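Long-range contacts in peptidyl-prolyl cis-trans isomerase (Hirschia baltica, PDB 5EX2), which probably catalyses the cis-trans isomerisation of peptide bonds preceding proline, as a periplasmic folding helper of the cyclophilin family: residues G58-H66 with G76-G84; E86-F96 with R160-D169. All coordinates share one frame; numbering follows the deposited sequence.

Contact 1: residues G58-H66 with G76-G84; sequences GLYSGTKFH and GGDIAATLG
At the rim of the eight-stranded cyclophilin barrel, strand 63-69 runs beside its antiparallel neighbour 73-76, and the short helix 79-83 folds back over the two turns that lead into the first strand. Leu59 and Ile79 make the apolar part: Leu59 CB lies 3.7 Å from Ile79 CD1, and Ile79 CG1, anti to its own carbonyl carbon (chi1 -68°), lies against Leu59 O, while CG2 reaches Leu59 CB as well. Farther out, Leu59 CD2 meets Leu83 CD1. The Tyr60 ring brings CE1 to within 3.8 Å of Gly77 CA and has Gly77 O at its edge, in plane; its hydroxyl bonds to Asp169 O, and Ile51 and Val54 of helix 45-57 touch the Tyr60 side chain.

Thr63 works with both branches. OG1 donates to Tyr60 O at 2.7 Å, in the carbonyl plane on a lone pair, and that oxygen also accepts from Thr63 N. Standing between backbone N and carbonyl carbon (chi1 54°), OG1 leaves CG2 to face the helix, 3.5 Å from Thr82 OG1. Gly76 lets the strands close: its CA approaches Lys64 O at 3.3 Å in a CA-H...O contact, where a side chain would be tight against Phe65.

No direct hydrogen bond joins the segments; waters do that work. One donates to Thr63 OG1 and Lys64 O and accepts from Gly77 N at 2.8 Å. A second ties Lys64 O and His66 ND1 to Asp78 N, a third links Lys64 N with Asp78 O, and a fourth joins Ser61 O to Thr82 OG1. Where the backbones diverge, Lys64 thus meets the polar groups of Gly77 and Asp78 through water, while direct contact is mainly van der Waals.

Contact 2: residues E86-F96 with R160-D169; sequences EPDLEAVDGEF and RTNDPNSGKD
Two irregular loops of the cyclophilin fold run antiparallel here, with Ala91 nearest Lys168 and Asp93 nearest Asn165 by CA position. Val92 N donates to Gly167 O at 2.8 Å, the N-H...O angle being 164°. Beyond it, a type I turn from Asp163 to Ser166 presents Asn165, whose OD1 accepts from Gly94 N at 3.0 Å in the carbonyl plane. The amide stacks on the Asp93 carboxylate, planes 27° apart, and Asp163 OD1 holds Asn165 N in an Asx turn. A leucine in place of Asn165 would probably leave Gly94 N without its acceptor and the Asp93 carboxylate without the amide stacked on it. One water bridges Val92 O, Pro164 O and Gly167 N.

At one end Phe96 CZ lies 3.5 Å from Arg160 NE and 3.7 Å from Pro164 CB; Arg160 NH2 hydrogen-bonds to Lys184 O, and the guanidinium makes a cation-pi contact with Tyr185. At the other, Lys168 extends past Leu89, Lys168 CG lying 3.8 Å from Leu89 CD2, then bends at chi3 (69°). That bend takes NZ to two waters, one of which accepts from Lys168 NZ at 3.0 Å and donates to Glu86 OE1.

Contact 1 is the more buried, with six of its thirteen touching residues buried and none exposed; contact 2 is a surface contact between loops, with three buried and five exposed among sixteen. The surface buried between the segments, both sides summed, is nearly equal, 590 and 585 Å², yet contact 1 has no direct hydrogen bond across its segments whereas contact 2 has two, and water bridges both. Asp169 joins them, probably accepting from Tyr60 OH through its O and from Ile79 N through OD2. The chain runs on from helix 79-83, after a short link, into 86-96, and helix 45-57 packs against both contacts, through Tyr60 and Ile79 in one and Leu89 and Val92 in the other.

Contact 1: residues G58-H66 with G76-G84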
loop_
_atom_site.group_PDB
_atom_site.type_symbol
_atom_site.label_atom_id
_atom_site.label_comp_id
_atom_site.label_asym_id
_atom_site.label_seq_id
_atom_site.Cartn_x
_atom_site.Cartn_y
_atom_site.Cartn_z
ATOM N N GLY A 58 -19.112 6.629 -2.675
ATOM C CA GLY A 58 -18.909 7.480 -3.829
ATOM C C GLY A 58 -18.270 8.818 -3.505
ATOM O O GLY A 58 -17.946 9.596 -4.412
ATOM N N LEU A 59 -18.049 9.095 -2.225
ATOM C CA LEU A 59 -17.667 10.441 -1.819
ATOM C C LEU A 59 -16.230 10.839 -2.128
ATOM O O LEU A 59 -15.892 12.018 -2.068
ATOM C CB LEU A 59 -17.926 10.617 -0.326
ATOM C CG LEU A 59 -19.407 10.635 0.042
ATOM C CD1 LEU A 59 -19.583 10.617 1.546
ATOM C CD2 LEU A 59 -20.147 11.835 -0.585
ATOM N N TYR A 60 -15.369 9.889 -2.462
ATOM C CA TYR A 60 -14.032 10.276 -2.871
ATOM C C TYR A 60 -14.017 10.929 -4.238
ATOM O O TYR A 60 -13.052 11.601 -4.614
ATOM C CB TYR A 60 -13.091 9.080 -2.921
ATOM C CG TYR A 60 -12.406 8.712 -1.632
ATOM C CD1 TYR A 60 -11.963 9.676 -0.731
ATOM C CD2 TYR A 60 -12.176 7.382 -1.323
ATOM C CE1 TYR A 60 -11.308 9.307 0.454
ATOM C CE2 TYR A 60 -11.531 7.006 -0.161
ATOM C CZ TYR A 60 -11.095 7.963 0.725
ATOM O OH TYR A 60 -10.444 7.557 1.878
ATOM N N SER A 61 -15.062 10.700 -5.016
ATOM C CA SER A 61 -15.037 11.175 -6.378
ATOM C C SER A 61 -15.018 12.684 -6.388
ATOM O O SER A 61 -15.812 13.343 -5.715
ATOM C CB SER A 61 -16.216 10.626 -7.166
ATOM O OG SER A 61 -16.049 9.226 -7.272
ATOM N N GLY A 62 -14.065 13.234 -7.128
ATOM C CA GLY A 62 -13.895 14.673 -7.192
ATOM C C GLY A 62 -13.031 15.293 -6.115
ATOM O O GLY A 62 -12.820 16.498 -6.121
ATOM N N THR A 63 -12.547 14.505 -5.171
ATOM C CA THR A 63 -11.687 15.094 -4.151
ATOM C C THR A 63 -10.324 15.451 -4.741
ATOM O O THR A 63 -9.793 14.774 -5.616
ATOM C CB THR A 63 -11.500 14.168 -2.940
ATOM O OG1 THR A 63 -11.025 12.892 -3.363
ATOM C CG2 THR A 63 -12.811 14.001 -2.163
ATOM N N LYS A 64 -9.757 16.536 -4.238
ATOM C CA LYS A 64 -8.529 17.067 -4.797
ATOM C C LYS A 64 -7.315 16.367 -4.208
ATOM O O LYS A 64 -7.380 15.810 -3.116
ATOM C CB LYS A 64 -8.407 18.556 -4.514
ATOM C CG LYS A 64 -9.576 19.383 -4.990
ATOM C CD LYS A 64 -9.744 19.345 -6.485
ATOM C CE LYS A 64 -10.832 20.321 -6.932
ATOM N NZ LYS A 64 -10.522 21.728 -6.552
ATOM N N PHE A 65 -6.197 16.429 -4.912
ATOM C CA PHE A 65 -4.905 16.170 -4.290
ATOM C C PHE A 65 -4.392 17.519 -3.845
ATOM O O PHE A 65 -3.668 18.215 -4.564
ATOM C CB PHE A 65 -3.963 15.464 -5.252
ATOM C CG PHE A 65 -4.335 14.051 -5.456
ATOM C CD1 PHE A 65 -3.974 13.101 -4.523
ATOM C CD2 PHE A 65 -5.084 13.664 -6.545
ATOM C CE1 PHE A 65 -4.345 11.781 -4.681
ATOM C CE2 PHE A 65 -5.457 12.345 -6.704
ATOM C CZ PHE A 65 -5.084 11.407 -5.773
ATOM N N HIS A 66 -4.815 17.904 -2.649
ATOM C CA HIS A 66 -4.669 19.279 -2.187
ATOM C C HIS A 66 -3.347 19.569 -1.485
ATOM O O HIS A 66 -3.042 20.726 -1.226
ATOM C CB HIS A 66 -5.819 19.631 -1.247
ATOM C CG HIS A 66 -5.780 18.877 0.040
ATOM N ND1 HIS A 66 -6.306 17.611 0.187
ATOM C CD2 HIS A 66 -5.218 19.192 1.232
ATOM C CE1 HIS A 66 -6.087 17.186 1.421
ATOM N NE2 HIS A 66 -5.429 18.125 2.074
ATOM N N GLY A 76 -4.698 13.396 -0.544
ATOM C CA GLY A 76 -6.022 13.669 -1.081
ATOM C C GLY A 76 -7.092 13.208 -0.120
ATOM O O GLY A 76 -6.828 12.967 1.060
ATOM N N GLY A 77 -8.308 13.096 -0.627
ATOM C CA GLY A 77 -9.381 12.510 0.136
ATOM C C GLY A 77 -10.084 13.391 1.152
ATOM O O GLY A 77 -10.787 12.871 2.016
ATOM N N ASP A 78 -9.966 14.707 1.032
ATOM C CA ASP A 78 -10.674 15.604 1.935
ATOM C C ASP A 78 -12.076 15.794 1.393
ATOM O O ASP A 78 -12.335 16.709 0.612
ATOM C CB ASP A 78 -9.939 16.933 2.065
ATOM C CG ASP A 78 -10.564 17.852 3.093
ATOM O OD1 ASP A 78 -11.568 17.459 3.740
ATOM O OD2 ASP A 78 -10.045 18.976 3.248
ATOM N N ILE A 79 -12.969 14.911 1.810
ATOM C CA ILE A 79 -14.316 14.875 1.264
ATOM C C ILE A 79 -15.065 16.167 1.550
ATOM O O ILE A 79 -15.732 16.711 0.660
ATOM C CB ILE A 79 -15.088 13.665 1.827
ATOM C CG1 ILE A 79 -14.473 12.380 1.280
ATOM C CG2 ILE A 79 -16.583 13.758 1.501
ATOM C CD1 ILE A 79 -14.983 11.146 1.924
ATOM N N ALA A 80 -14.947 16.696 2.763
ATOM C CA ALA A 80 -15.708 17.889 3.114
ATOM C C ALA A 80 -15.407 19.055 2.178
ATOM O O ALA A 80 -16.301 19.822 1.816
ATOM C CB ALA A 80 -15.421 18.287 4.549
ATOM N N ALA A 81 -14.156 19.165 1.752
ATOM C CA ALA A 81 -13.735 20.303 0.949
ATOM C C ALA A 81 -14.460 20.376 -0.395
ATOM O O ALA A 81 -14.727 21.479 -0.898
ATOM C CB ALA A 81 -12.247 20.262 0.735
ATOM N N THR A 82 -14.761 19.226 -0.995
ATOM C CA THR A 82 -15.431 19.233 -2.298
ATOM C C THR A 82 -16.918 18.821 -2.204
ATOM O O THR A 82 -17.735 19.284 -3.004
ATOM C CB THR A 82 -14.680 18.332 -3.312
ATOM O OG1 THR A 82 -14.338 17.092 -2.703
ATOM C CG2 THR A 82 -13.398 19.011 -3.779
ATOM N N LEU A 83 -17.305 18.057 -1.184
ATOM C CA LEU A 83 -18.726 17.772 -0.964
ATOM C C LEU A 83 -19.497 19.052 -0.590
ATOM O O LEU A 83 -20.642 19.226 -0.989
ATOM C CB LEU A 83 -18.906 16.717 0.128
ATOM C CG LEU A 83 -20.343 16.346 0.487
ATOM C CD1 LEU A 83 -21.080 15.731 -0.701
ATOM C CD2 LEU A 83 -20.357 15.399 1.674
ATOM N N GLY A 84 -18.861 19.931 0.175
ATOM C CA GLY A 84 -19.480 21.181 0.570
ATOM C C GLY A 84 -20.127 21.085 1.934
ATOM O O GLY A 84 -20.664 22.065 2.435
HETATM O O HOH W 1 -16.026 15.445 -3.955
HETATM O O HOH W 2 -8.321 12.890 -3.450
HETATM O O HOH W 3 -8.632 16.462 -0.851
HETATM O O HOH W 4 -10.983 17.705 -1.742
#

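Contact 2: residues E86-F96 with R160-D169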
loop_
_atom_site.group_PDB
_atom_site.type_symbol
_atom_site.label_atom_id
_atom_site.label_comp_id
_atom_site.label_asym_id
_atom_site.label_seq_id
_atom_site.Cartn_x
_atom_site.Cartn_y
_atom_site.Cartn_z
ATOM N N GLU A 86 -19.794 18.500 5.842
ATOM C CA GLU A 86 -19.072 17.454 6.533
ATOM C C GLU A 86 -19.739 16.131 6.189
ATOM O O GLU A 86 -20.961 16.006 6.289
ATOM C CB GLU A 86 -19.064 17.701 8.039
ATOM C CG GLU A 86 -18.247 18.924 8.438
ATOM C CD GLU A 86 -16.778 18.784 8.072
ATOM O OE1 GLU A 86 -16.263 17.644 8.099
ATOM O OE2 GLU A 86 -16.147 19.814 7.743
ATOM N N PRO A 87 -18.946 15.140 5.777
ATOM C CA PRO A 87 -19.589 13.871 5.453
ATOM C C PRO A 87 -20.028 13.122 6.690
ATOM O O PRO A 87 -19.489 13.325 7.783
ATOM C CB PRO A 87 -18.501 13.108 4.715
ATOM C CG PRO A 87 -17.229 13.631 5.284
ATOM C CD PRO A 87 -17.492 15.094 5.551
ATOM N N ASP A 88 -21.004 12.247 6.507
ATOM C CA ASP A 88 -21.404 11.323 7.547
ATOM C C ASP A 88 -20.379 10.192 7.659
ATOM O O ASP A 88 -20.526 9.128 7.048
ATOM C CB ASP A 88 -22.788 10.764 7.248
ATOM C CG ASP A 88 -23.243 9.761 8.279
ATOM O OD1 ASP A 88 -22.616 9.678 9.364
ATOM O OD2 ASP A 88 -24.234 9.052 8.010
ATOM N N LEU A 89 -19.323 10.428 8.429
ATOM C CA LEU A 89 -18.195 9.511 8.446
ATOM C C LEU A 89 -17.452 9.660 9.762
ATOM O O LEU A 89 -17.162 10.782 10.175
ATOM C CB LEU A 89 -17.274 9.801 7.264
ATOM C CG LEU A 89 -16.103 8.862 7.051
ATOM C CD1 LEU A 89 -16.588 7.444 6.801
ATOM C CD2 LEU A 89 -15.306 9.381 5.874
ATOM N N GLU A 90 -17.192 8.541 10.431
ATOM C CA GLU A 90 -16.472 8.550 11.698
ATOM C C GLU A 90 -14.987 8.298 11.501
ATOM O O GLU A 90 -14.561 7.661 10.527
ATOM C CB GLU A 90 -17.054 7.505 12.655
ATOM C CG GLU A 90 -18.502 7.762 13.048
ATOM C CD GLU A 90 -18.684 9.067 13.800
ATOM O OE1 GLU A 90 -17.858 9.361 14.691
ATOM O OE2 GLU A 90 -19.644 9.804 13.486
ATOM N N ALA A 91 -14.201 8.786 12.449
ATOM C CA ALA A 91 -12.770 8.564 12.436
ATOM C C ALA A 91 -12.465 7.118 12.784
ATOM O O ALA A 91 -13.315 6.385 13.303
ATOM C CB ALA A 91 -12.084 9.505 13.416
ATOM N N VAL A 92 -11.237 6.719 12.488
ATOM C CA VAL A 92 -10.768 5.380 12.793
ATOM C C VAL A 92 -9.534 5.491 13.682
ATOM O O VAL A 92 -8.683 6.342 13.458
ATOM C CB VAL A 92 -10.477 4.602 11.483
ATOM C CG1 VAL A 92 -9.603 5.417 10.541
ATOM C CG2 VAL A 92 -9.871 3.244 11.773
ATOM N N ASP A 93 -9.449 4.638 14.697
ATOM C CA ASP A 93 -8.319 4.688 15.617
ATOM C C ASP A 93 -7.040 4.303 14.900
ATOM O O ASP A 93 -7.046 3.451 14.003
ATOM C CB ASP A 93 -8.528 3.756 16.816
ATOM C CG ASP A 93 -9.490 4.318 17.845
ATOM O OD1 ASP A 93 -9.931 5.471 17.685
ATOM O OD2 ASP A 93 -9.798 3.600 18.822
ATOM N N GLY A 94 -5.937 4.910 15.320
ATOM C CA GLY A 94 -4.656 4.654 14.698
ATOM C C GLY A 94 -4.303 3.177 14.720
ATOM O O GLY A 94 -4.572 2.462 15.695
ATOM N N GLU A 95 -3.711 2.730 13.618
ATOM C CA GLU A 95 -3.192 1.384 13.460
ATOM C C GLU A 95 -1.792 1.537 12.903
ATOM O O GLU A 95 -1.569 1.370 11.696
ATOM C CB GLU A 95 -4.063 0.540 12.522
ATOM C CG GLU A 95 -5.370 0.070 13.119
ATOM C CD GLU A 95 -6.222 -0.676 12.112
ATOM O OE1 GLU A 95 -6.445 -0.132 11.004
ATOM O OE2 GLU A 95 -6.679 -1.802 12.424
ATOM N N PHE A 96 -0.836 1.844 13.770
ATOM C CA PHE A 96 0.496 2.198 13.310
ATOM C C PHE A 96 1.427 0.994 13.257
ATOM O O PHE A 96 2.439 1.008 12.558
ATOM C CB PHE A 96 1.108 3.260 14.221
ATOM C CG PHE A 96 0.257 4.502 14.400
ATOM C CD1 PHE A 96 -0.607 4.946 13.426
ATOM C CD2 PHE A 96 0.345 5.227 15.575
ATOM C CE1 PHE A 96 -1.361 6.096 13.638
ATOM C CE2 PHE A 96 -0.407 6.373 15.775
ATOM C CZ PHE A 96 -1.262 6.796 14.806
ATOM N N ARG A 160 -3.577 12.310 9.191
ATOM C CA ARG A 160 -4.135 12.594 10.495
ATOM C C ARG A 160 -3.537 13.883 11.030
ATOM O O ARG A 160 -2.525 14.364 10.520
ATOM C CB ARG A 160 -3.881 11.445 11.466
ATOM C CG ARG A 160 -2.428 11.168 11.765
ATOM C CD ARG A 160 -2.367 10.236 12.944
ATOM N NE ARG A 160 -1.018 9.971 13.439
ATOM C CZ ARG A 160 -0.455 10.600 14.472
ATOM N NH1 ARG A 160 -1.088 11.577 15.110
ATOM N NH2 ARG A 160 0.763 10.261 14.859
ATOM N N THR A 161 -4.199 14.430 12.040
ATOM C CA THR A 161 -3.700 15.575 12.799
ATOM C C THR A 161 -2.767 15.101 13.912
ATOM O O THR A 161 -2.355 13.947 13.922
ATOM C CB THR A 161 -4.852 16.382 13.419
ATOM O OG1 THR A 161 -5.490 15.604 14.441
ATOM C CG2 THR A 161 -5.873 16.769 12.363
ATOM N N ASN A 162 -2.420 15.978 14.850
ATOM C CA ASN A 162 -1.588 15.546 15.969
ATOM C C ASN A 162 -2.265 14.429 16.772
ATOM O O ASN A 162 -1.597 13.643 17.445
ATOM C CB ASN A 162 -1.273 16.717 16.917
ATOM C CG ASN A 162 -0.311 17.738 16.316
ATOM O OD1 ASN A 162 0.366 17.469 15.327
ATOM N ND2 ASN A 162 -0.245 18.918 16.929
ATOM N N ASP A 163 -3.588 14.366 16.706
ATOM C CA ASP A 163 -4.374 13.319 17.355
ATOM C C ASP A 163 -4.217 11.980 16.628
ATOM O O ASP A 163 -4.622 11.859 15.469
ATOM C CB ASP A 163 -5.853 13.718 17.378
ATOM C CG ASP A 163 -6.744 12.683 18.058
ATOM O OD1 ASP A 163 -6.277 11.593 18.440
ATOM O OD2 ASP A 163 -7.949 12.972 18.212
ATOM N N PRO A 164 -3.669 10.955 17.305
ATOM C CA PRO A 164 -3.419 9.709 16.568
ATOM C C PRO A 164 -4.689 8.990 16.104
ATOM O O PRO A 164 -4.586 8.094 15.272
ATOM C CB PRO A 164 -2.655 8.847 17.584
ATOM C CG PRO A 164 -3.049 9.376 18.896
ATOM C CD PRO A 164 -3.239 10.851 18.706
ATOM N N ASN A 165 -5.848 9.385 16.615
ATOM C CA ASN A 165 -7.108 8.738 16.270
ATOM C C ASN A 165 -7.983 9.572 15.333
ATOM O O ASN A 165 -9.188 9.348 15.246
ATOM C CB ASN A 165 -7.893 8.406 17.538
ATOM C CG ASN A 165 -7.244 7.314 18.347
ATOM O OD1 ASN A 165 -6.576 6.433 17.805
ATOM N ND2 ASN A 165 -7.430 7.369 19.655
ATOM N N SER A 166 -7.368 10.504 14.615
ATOM C CA SER A 166 -8.118 11.442 13.783
ATOM C C SER A 166 -8.186 11.038 12.308
ATOM O O SER A 166 -8.805 11.735 11.503
ATOM C CB SER A 166 -7.509 12.836 13.905
ATOM O OG SER A 166 -6.180 12.859 13.421
ATOM N N GLY A 167 -7.584 9.912 11.945
ATOM C CA GLY A 167 -7.680 9.435 10.576
ATOM C C GLY A 167 -9.133 9.198 10.232
ATOM O O GLY A 167 -9.908 8.757 11.076
ATOM N N LYS A 168 -9.529 9.529 9.007
ATOM C CA LYS A 168 -10.938 9.423 8.632
ATOM C C LYS A 168 -11.107 9.155 7.154
ATOM O O LYS A 168 -11.527 8.067 6.769
ATOM C CB LYS A 168 -11.696 10.692 9.021
ATOM C CG LYS A 168 -13.191 10.589 8.753
ATOM C CD LYS A 168 -13.960 11.772 9.315
ATOM C CE LYS A 168 -13.669 13.051 8.563
ATOM N NZ LYS A 168 -14.345 14.203 9.230
ATOM N N ASP A 169 -10.794 10.153 6.328
ATOM C CA ASP A 169 -10.944 10.032 4.873
ATOM C C ASP A 169 -9.668 10.363 4.109
ATOM O O ASP A 169 -9.326 9.708 3.141
ATOM C CB ASP A 169 -12.090 10.920 4.372
ATOM C CG ASP A 169 -12.024 12.348 4.878
ATOM O OD1 ASP A 169 -11.165 12.705 5.717
ATOM O OD2 ASP A 169 -12.881 13.129 4.419
HETATM O O HOH W 5 -13.866 16.589 7.529
HETATM O O HOH W 6 -17.170 13.454 8.924
HETATM O O HOH W 7 -6.335 7.666 13.135
HETATM O O HOH W 8 -11.002 7.367 16.059
#